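Local atomic coordinates of MEM-A1 (Soil metagenome, PDB entry 6E0S), a protein that probably hydrolyses the lactam ring of beta-lactam antibiotics with the help of bound zinc, as a subclass B3 metallo-beta-lactamase. Residues Q28-V33 against R75-K80; W244-R249 against A256-R261. One frame throughout, in Å; residues are numbered along the deposited sequence.

F31, on the edge strand 31-34 of MEM-A1, connects the two contacts. The loop before this strand meets the end of helix 66-76 in interaction 1, while Q28, F31 and V33 of the same segment touch interaction 2, whose centre lies about 18 Å from that of interaction 1. Most of the join is aromatic packing: F31 CE1 is 3.6 Å from W244 CZ3, and F31 CE2 lies 3.7 Å from F258 CZ, so this ring touches both segments of interaction 2. Q28 CD packs 3.4 Å from W244 CH2, and V33 packs through its backbone, with V33 O 3.4 Å from F258 CD2. Neither contact includes the zinc ligands H91, H93 and H169; both are structural packing.

Interaction 1 of 2, residues Q28-V33 against R75-K80; sequences QEPFAV and RQLGFK
This is a surface contact in which the loop leading into edge strand 31-34 packs against the C-terminal end of helix 66-76, joined by one polar bridge and a small apolar patch. The polar part belongs to E29 and Q76. With CG anti to the backbone N (chi1 176°) and an extended chain beyond it, Q76 reaches across to the carboxylate, and its NE2 donates to E29 OE2 at 2.7 Å with an N-H...O angle of 148°. The oxygen is met on its syn side, and the carboxylate and amide planes are turned 48° from each other. Water 1 closes the other side of the pair by donating to both acceptors, 2.7 Å from E29 OE1 and 2.8 Å from Q76 OE1. Each end of the amide is thereby tied to the same carboxylate, one directly and one through water, which should restrict rotation about the last torsion of Q76. Both residues also touch a neighbouring molecule in the crystal.

P30 supplies the apolar part: its CB rests 4.0 Å from L77 CD1, while CD and CG lie alongside the Q76 amide, CD 3.8 Å from OE1. L77 leans further onto Y38 and V40, and P30 onto H73 of helix 66-76.

Just beyond, G78 takes a positive phi, and two bonds run back into the last turn, one of them from G78 N to R75 O at 2.8 Å. The helix thus ends in a Schellman motif, within the beta-alpha-beta crossover that links the neighbouring parallel strands 56-59 and 84-88 of this metallo-beta-lactamase fold.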
loop_
_atom_site.group_PDB
_atom_site.type_symbol
_atom_site.label_atom_id
_atom_site.label_comp_id
_atom_site.label_asym_id
_atom_site.label_seq_id
_atom_site.Cartn_x
_atom_site.Cartn_y
_atom_site.Cartn_z
ATOM N N GLN A 28 -14.250 -6.368 -8.512
ATOM C CA GLN A 28 -14.320 -6.682 -7.090
ATOM C C GLN A 28 -15.296 -5.706 -6.454
ATOM O O GLN A 28 -15.062 -4.495 -6.459
ATOM C CB GLN A 28 -12.936 -6.576 -6.433
ATOM C CG GLN A 28 -12.956 -6.706 -4.918
ATOM C CD GLN A 28 -13.432 -8.079 -4.474
ATOM O OE1 GLN A 28 -12.970 -9.115 -4.993
ATOM N NE2 GLN A 28 -14.390 -8.103 -3.542
ATOM N N GLU A 29 -16.372 -6.215 -5.890
ATOM C CA GLU A 29 -17.290 -5.336 -5.175
ATOM C C GLU A 29 -16.635 -4.761 -3.922
ATOM O O GLU A 29 -15.947 -5.475 -3.185
ATOM C CB GLU A 29 -18.560 -6.080 -4.776
ATOM C CG GLU A 29 -19.492 -6.376 -5.962
ATOM C CD GLU A 29 -19.955 -5.093 -6.697
ATOM O OE1 GLU A 29 -19.585 -4.903 -7.873
ATOM O OE2 GLU A 29 -20.686 -4.281 -6.084
ATOM N N PRO A 30 -16.868 -3.491 -3.638
ATOM C CA PRO A 30 -16.302 -2.878 -2.431
ATOM C C PRO A 30 -17.026 -3.356 -1.183
ATOM O O PRO A 30 -18.140 -3.892 -1.237
ATOM C CB PRO A 30 -16.520 -1.379 -2.663
ATOM C CG PRO A 30 -17.712 -1.306 -3.626
ATOM C CD PRO A 30 -17.556 -2.517 -4.518
ATOM N N PHE A 31 -16.390 -3.149 -0.042
ATOM C CA PHE A 31 -16.981 -3.606 1.208
ATOM C C PHE A 31 -16.405 -2.822 2.366
ATOM O O PHE A 31 -15.252 -2.382 2.329
ATOM C CB PHE A 31 -16.749 -5.110 1.458
ATOM C CG PHE A 31 -15.308 -5.588 1.228
ATOM C CD1 PHE A 31 -14.886 -5.974 -0.045
ATOM C CD2 PHE A 31 -14.414 -5.719 2.292
ATOM C CE1 PHE A 31 -13.575 -6.425 -0.246
ATOM C CE2 PHE A 31 -13.101 -6.192 2.095
ATOM C CZ PHE A 31 -12.688 -6.543 0.819
ATOM N N ALA A 32 -17.220 -2.668 3.405
ATOM C CA ALA A 32 -16.726 -2.183 4.682
ATOM C C ALA A 32 -15.798 -3.204 5.310
ATOM O O ALA A 32 -16.082 -4.407 5.292
ATOM C CB ALA A 32 -17.890 -1.911 5.632
ATOM N N VAL A 33 -14.696 -2.721 5.898
ATOM C CA VAL A 33 -13.765 -3.630 6.549
ATOM C C VAL A 33 -14.010 -3.515 8.053
ATOM O O VAL A 33 -14.338 -4.500 8.716
ATOM C CB VAL A 33 -12.300 -3.334 6.170
ATOM C CG1 VAL A 33 -11.393 -4.272 6.877
ATOM C CG2 VAL A 33 -12.125 -3.503 4.634
ATOM N N ARG A 75 -17.905 5.990 -5.117
ATOM C CA ARG A 75 -19.242 6.553 -5.326
ATOM C C ARG A 75 -20.325 5.537 -4.995
ATOM O O ARG A 75 -21.368 5.876 -4.412
ATOM C CB ARG A 75 -19.413 7.012 -6.780
ATOM C CG ARG A 75 -18.448 8.065 -7.283
ATOM C CD ARG A 75 -18.855 8.567 -8.674
ATOM N NE ARG A 75 -17.777 9.328 -9.285
ATOM C CZ ARG A 75 -16.974 8.876 -10.242
ATOM N NH1 ARG A 75 -17.155 7.655 -10.754
ATOM N NH2 ARG A 75 -16.008 9.669 -10.726
ATOM N N GLN A 76 -20.092 4.282 -5.369
ATOM C CA GLN A 76 -21.091 3.246 -5.151
ATOM C C GLN A 76 -21.420 3.130 -3.670
ATOM O O GLN A 76 -22.580 2.906 -3.297
ATOM C CB GLN A 76 -20.556 1.930 -5.709
ATOM C CG GLN A 76 -21.388 0.721 -5.493
ATOM C CD GLN A 76 -20.716 -0.513 -6.100
ATOM O OE1 GLN A 76 -19.685 -0.410 -6.789
ATOM N NE2 GLN A 76 -21.302 -1.667 -5.863
ATOM N N LEU A 77 -20.408 3.285 -2.812
ATOM C CA LEU A 77 -20.619 3.208 -1.370
ATOM C C LEU A 77 -21.325 4.433 -0.800
ATOM O O LEU A 77 -21.658 4.430 0.393
ATOM C CB LEU A 77 -19.279 3.019 -0.647
ATOM C CG LEU A 77 -18.542 1.688 -0.842
ATOM C CD1 LEU A 77 -17.112 1.806 -0.275
ATOM C CD2 LEU A 77 -19.272 0.528 -0.166
ATOM N N GLY A 78 -21.530 5.468 -1.598
ATOM C CA GLY A 78 -22.239 6.661 -1.183
ATOM C C GLY A 78 -21.362 7.870 -0.891
ATOM O O GLY A 78 -21.869 8.869 -0.360
ATOM N N PHE A 79 -20.081 7.816 -1.219
ATOM C CA PHE A 79 -19.149 8.908 -0.988
ATOM C C PHE A 79 -18.857 9.658 -2.297
ATOM O O PHE A 79 -19.123 9.168 -3.396
ATOM C CB PHE A 79 -17.845 8.367 -0.385
ATOM C CG PHE A 79 -18.027 7.648 0.931
ATOM C CD1 PHE A 79 -17.894 6.267 1.011
ATOM C CD2 PHE A 79 -18.348 8.358 2.088
ATOM C CE1 PHE A 79 -18.058 5.593 2.231
ATOM C CE2 PHE A 79 -18.507 7.685 3.306
ATOM C CZ PHE A 79 -18.367 6.302 3.361
ATOM N N LYS A 80 -18.303 10.862 -2.170
ATOM C CA LYS A 80 -17.961 11.696 -3.311
ATOM C C LYS A 80 -16.451 11.817 -3.439
ATOM O O LYS A 80 -15.742 11.982 -2.440
ATOM C CB LYS A 80 -18.556 13.089 -3.181
ATOM C CG LYS A 80 -20.063 13.102 -3.050
ATOM C CD LYS A 80 -20.552 14.510 -2.741
ATOM C CE LYS A 80 -21.914 14.473 -2.060
ATOM N NZ LYS A 80 -22.326 15.816 -1.561
HETATM O O HOH W 1 -18.612 -2.425 -8.384
#

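Interaction 2 of 2, residues W244-R249 against A256-R261. With PO4 (phosphate ion), chain D.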
loop_
_atom_site.group_PDB
_atom_site.type_symbol
_atom_site.label_atom_id
_atom_site.label_comp_id
_atom_site.label_asym_id
_atom_site.label_seq_id
_atom_site.Cartn_x
_atom_site.Cartn_y
_atom_site.Cartn_z
ATOM N N TRP A 244 -8.682 -12.313 0.878
ATOM C CA TRP A 244 -9.890 -12.967 0.374
ATOM C C TRP A 244 -10.270 -14.165 1.234
ATOM O O TRP A 244 -11.461 -14.443 1.418
ATOM C CB TRP A 244 -9.716 -13.353 -1.097
ATOM C CG TRP A 244 -9.284 -12.165 -1.915
ATOM C CD1 TRP A 244 -8.188 -12.073 -2.743
ATOM C CD2 TRP A 244 -9.939 -10.886 -1.969
ATOM N NE1 TRP A 244 -8.126 -10.800 -3.295
ATOM C CE2 TRP A 244 -9.185 -10.060 -2.832
ATOM C CE3 TRP A 244 -11.090 -10.357 -1.353
ATOM C CZ2 TRP A 244 -9.539 -8.725 -3.097
ATOM C CZ3 TRP A 244 -11.450 -9.045 -1.617
ATOM C CH2 TRP A 244 -10.676 -8.238 -2.482
ATOM N N ARG A 245 -9.287 -14.856 1.811
ATOM C CA ARG A 245 -9.623 -15.920 2.751
ATOM C C ARG A 245 -10.387 -15.365 3.951
ATOM O O ARG A 245 -11.378 -15.954 4.394
ATOM C CB ARG A 245 -8.364 -16.663 3.213
ATOM C CG ARG A 245 -8.676 -17.685 4.289
ATOM C CD ARG A 245 -7.457 -18.438 4.799
ATOM N NE ARG A 245 -6.412 -17.575 5.358
ATOM C CZ ARG A 245 -6.489 -16.916 6.523
ATOM N NH1 ARG A 245 -7.572 -16.991 7.289
ATOM N NH2 ARG A 245 -5.471 -16.165 6.924
ATOM N N ARG A 246 -9.962 -14.214 4.469
ATOM C CA ARG A 246 -10.646 -13.636 5.623
ATOM C C ARG A 246 -11.998 -13.050 5.226
ATOM O O ARG A 246 -12.994 -13.233 5.933
ATOM C CB ARG A 246 -9.777 -12.556 6.265
ATOM C CG ARG A 246 -8.538 -13.084 6.978
ATOM C CD ARG A 246 -7.816 -11.945 7.740
ATOM N NE ARG A 246 -6.792 -11.349 6.889
ATOM C CZ ARG A 246 -6.695 -10.056 6.601
ATOM N NH1 ARG A 246 -7.546 -9.159 7.126
ATOM N NH2 ARG A 246 -5.729 -9.664 5.773
ATOM N N GLN A 247 -12.046 -12.318 4.100
ATOM C CA GLN A 247 -13.300 -11.696 3.680
ATOM C C GLN A 247 -14.363 -12.734 3.397
ATOM O O GLN A 247 -15.560 -12.446 3.511
ATOM C CB GLN A 247 -13.084 -10.849 2.424
ATOM C CG GLN A 247 -14.268 -9.913 2.052
ATOM C CD GLN A 247 -15.299 -10.543 1.154
ATOM O OE1 GLN A 247 -14.999 -11.412 0.330
ATOM N NE2 GLN A 247 -16.551 -10.136 1.336
ATOM N N ALA A 248 -13.940 -13.938 3.004
ATOM C CA ALA A 248 -14.832 -15.046 2.715
ATOM C C ALA A 248 -15.623 -15.499 3.925
ATOM O O ALA A 248 -16.542 -16.302 3.763
ATOM C CB ALA A 248 -14.014 -16.221 2.163
ATOM N N ARG A 249 -15.263 -15.041 5.124
ATOM C CA ARG A 249 -15.992 -15.345 6.339
ATOM C C ARG A 249 -16.851 -14.186 6.843
ATOM O O ARG A 249 -17.534 -14.364 7.863
ATOM C CB ARG A 249 -15.008 -15.785 7.445
ATOM C CG ARG A 249 -13.969 -16.830 6.996
ATOM C CD ARG A 249 -13.203 -17.460 8.177
ATOM N NE ARG A 249 -14.096 -18.217 9.049
ATOM C CZ ARG A 249 -13.780 -18.641 10.276
ATOM N NH1 ARG A 249 -12.587 -18.359 10.800
ATOM N NH2 ARG A 249 -14.674 -19.326 10.992
ATOM N N ALA A 256 -15.486 -9.073 12.341
ATOM C CA ALA A 256 -14.483 -9.915 12.992
ATOM C C ALA A 256 -13.806 -10.883 12.014
ATOM O O ALA A 256 -12.717 -11.381 12.312
ATOM C CB ALA A 256 -15.124 -10.698 14.136
ATOM N N ALA A 257 -14.424 -11.168 10.861
ATOM C CA ALA A 257 -13.764 -12.010 9.867
ATOM C C ALA A 257 -12.397 -11.464 9.491
ATOM O O ALA A 257 -11.495 -12.229 9.137
ATOM C CB ALA A 257 -14.626 -12.133 8.617
ATOM N N PHE A 258 -12.228 -10.144 9.555
ATOM C CA PHE A 258 -10.982 -9.528 9.120
ATOM C C PHE A 258 -9.913 -9.546 10.187
ATOM O O PHE A 258 -8.745 -9.303 9.859
ATOM C CB PHE A 258 -11.239 -8.080 8.668
ATOM C CG PHE A 258 -12.143 -7.996 7.482
ATOM C CD1 PHE A 258 -11.679 -8.357 6.229
ATOM C CD2 PHE A 258 -13.452 -7.576 7.611
ATOM C CE1 PHE A 258 -12.521 -8.286 5.117
ATOM C CE2 PHE A 258 -14.291 -7.511 6.515
ATOM C CZ PHE A 258 -13.823 -7.882 5.266
ATOM N N ILE A 259 -10.280 -9.821 11.445
ATOM C CA ILE A 259 -9.344 -9.710 12.559
ATOM C C ILE A 259 -8.502 -10.968 12.673
ATOM O O ILE A 259 -9.030 -12.083 12.753
ATOM C CB ILE A 259 -10.092 -9.439 13.876
ATOM C CG1 ILE A 259 -10.752 -8.052 13.789
ATOM C CG2 ILE A 259 -9.116 -9.560 15.066
ATOM C CD1 ILE A 259 -11.565 -7.647 15.016
ATOM N N ASP A 260 -7.183 -10.785 12.715
ATOM C CA ASP A 260 -6.255 -11.894 12.941
ATOM C C ASP A 260 -4.938 -11.267 13.390
ATOM O O ASP A 260 -4.187 -10.750 12.554
ATOM C CB ASP A 260 -6.056 -12.730 11.690
ATOM C CG ASP A 260 -5.138 -13.925 11.933
ATOM O OD1 ASP A 260 -5.206 -14.879 11.142
ATOM O OD2 ASP A 260 -4.368 -13.922 12.923
ATOM N N ARG A 261 -4.648 -11.360 14.686
ATOM C CA ARG A 261 -3.488 -10.641 15.193
ATOM C C ARG A 261 -2.165 -11.278 14.798
ATOM O O ARG A 261 -1.112 -10.690 15.084
ATOM C CB ARG A 261 -3.598 -10.491 16.716
ATOM C CG ARG A 261 -4.621 -9.402 17.122
ATOM C CD ARG A 261 -4.517 -8.991 18.608
ATOM N NE ARG A 261 -3.192 -8.490 18.972
ATOM C CZ ARG A 261 -2.766 -7.244 18.742
ATOM N NH1 ARG A 261 -3.551 -6.344 18.148
ATOM N NH2 ARG A 261 -1.549 -6.891 19.115
HETATM P P PO4 D . -6.320 -15.339 -0.659
HETATM O O1 PO4 D . -5.026 -15.922 -0.098
HETATM O O2 PO4 D . -6.880 -14.332 0.302
HETATM O O3 PO4 D . -5.998 -14.682 -1.990
HETATM O O4 PO4 D . -7.333 -16.456 -0.848
HETATM O O HOH W 2 -7.241 -15.378 9.728
#
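A257 presses its methyl group into the backbone at the end of helix 243-247, with CB 3.3 Å from R246 O and 3.5 Å from R249 C. After this helix the chain passes through helix 250-253 to a 3-10 segment at 256-258 that packs back on the first helix's end. R246 O also accepts from R249 N, so the methyl sits beside a carbonyl already engaged in the closing turn.

Next to it, Q247 and F258 run side by side and point the same way, Q247 CB lying 3.8 Å from F258 CE1 and CG equally close to CZ. Q247 bends at chi2 (-89°), and its NE2 is hydrogen-bonded to Q250 OE1, at the start of helix 250-253. R246 runs past A257 O, near its CB and CG, to the F258 carbonyl. In the conformer described, one of two modelled, NH1 donates to F258 O at 3.0 Å, in the carbonyl plane and on a lone pair, though at a bent 138°; its NH2 is hydrogen-bonded to L233 O, on strand 232-235, and to G241 O, just before helix 243-247.

Farther out, R245 and D260 meet through water 2, which accepts from R245 NH1 and donates to D260 OD1. Each has a stronger partner elsewhere: R245 forms a salt bridge with D242, and D260 OD2 caps Q262 N ahead of helix 263-285.

At the start of helix 243-247 a phosphate, probably from the crystallisation liquor, places O2 by two backbone N-H groups: 2.9 Å from R245 N at 151°, and 2.8 Å from W244 N in a weak, more bent bond.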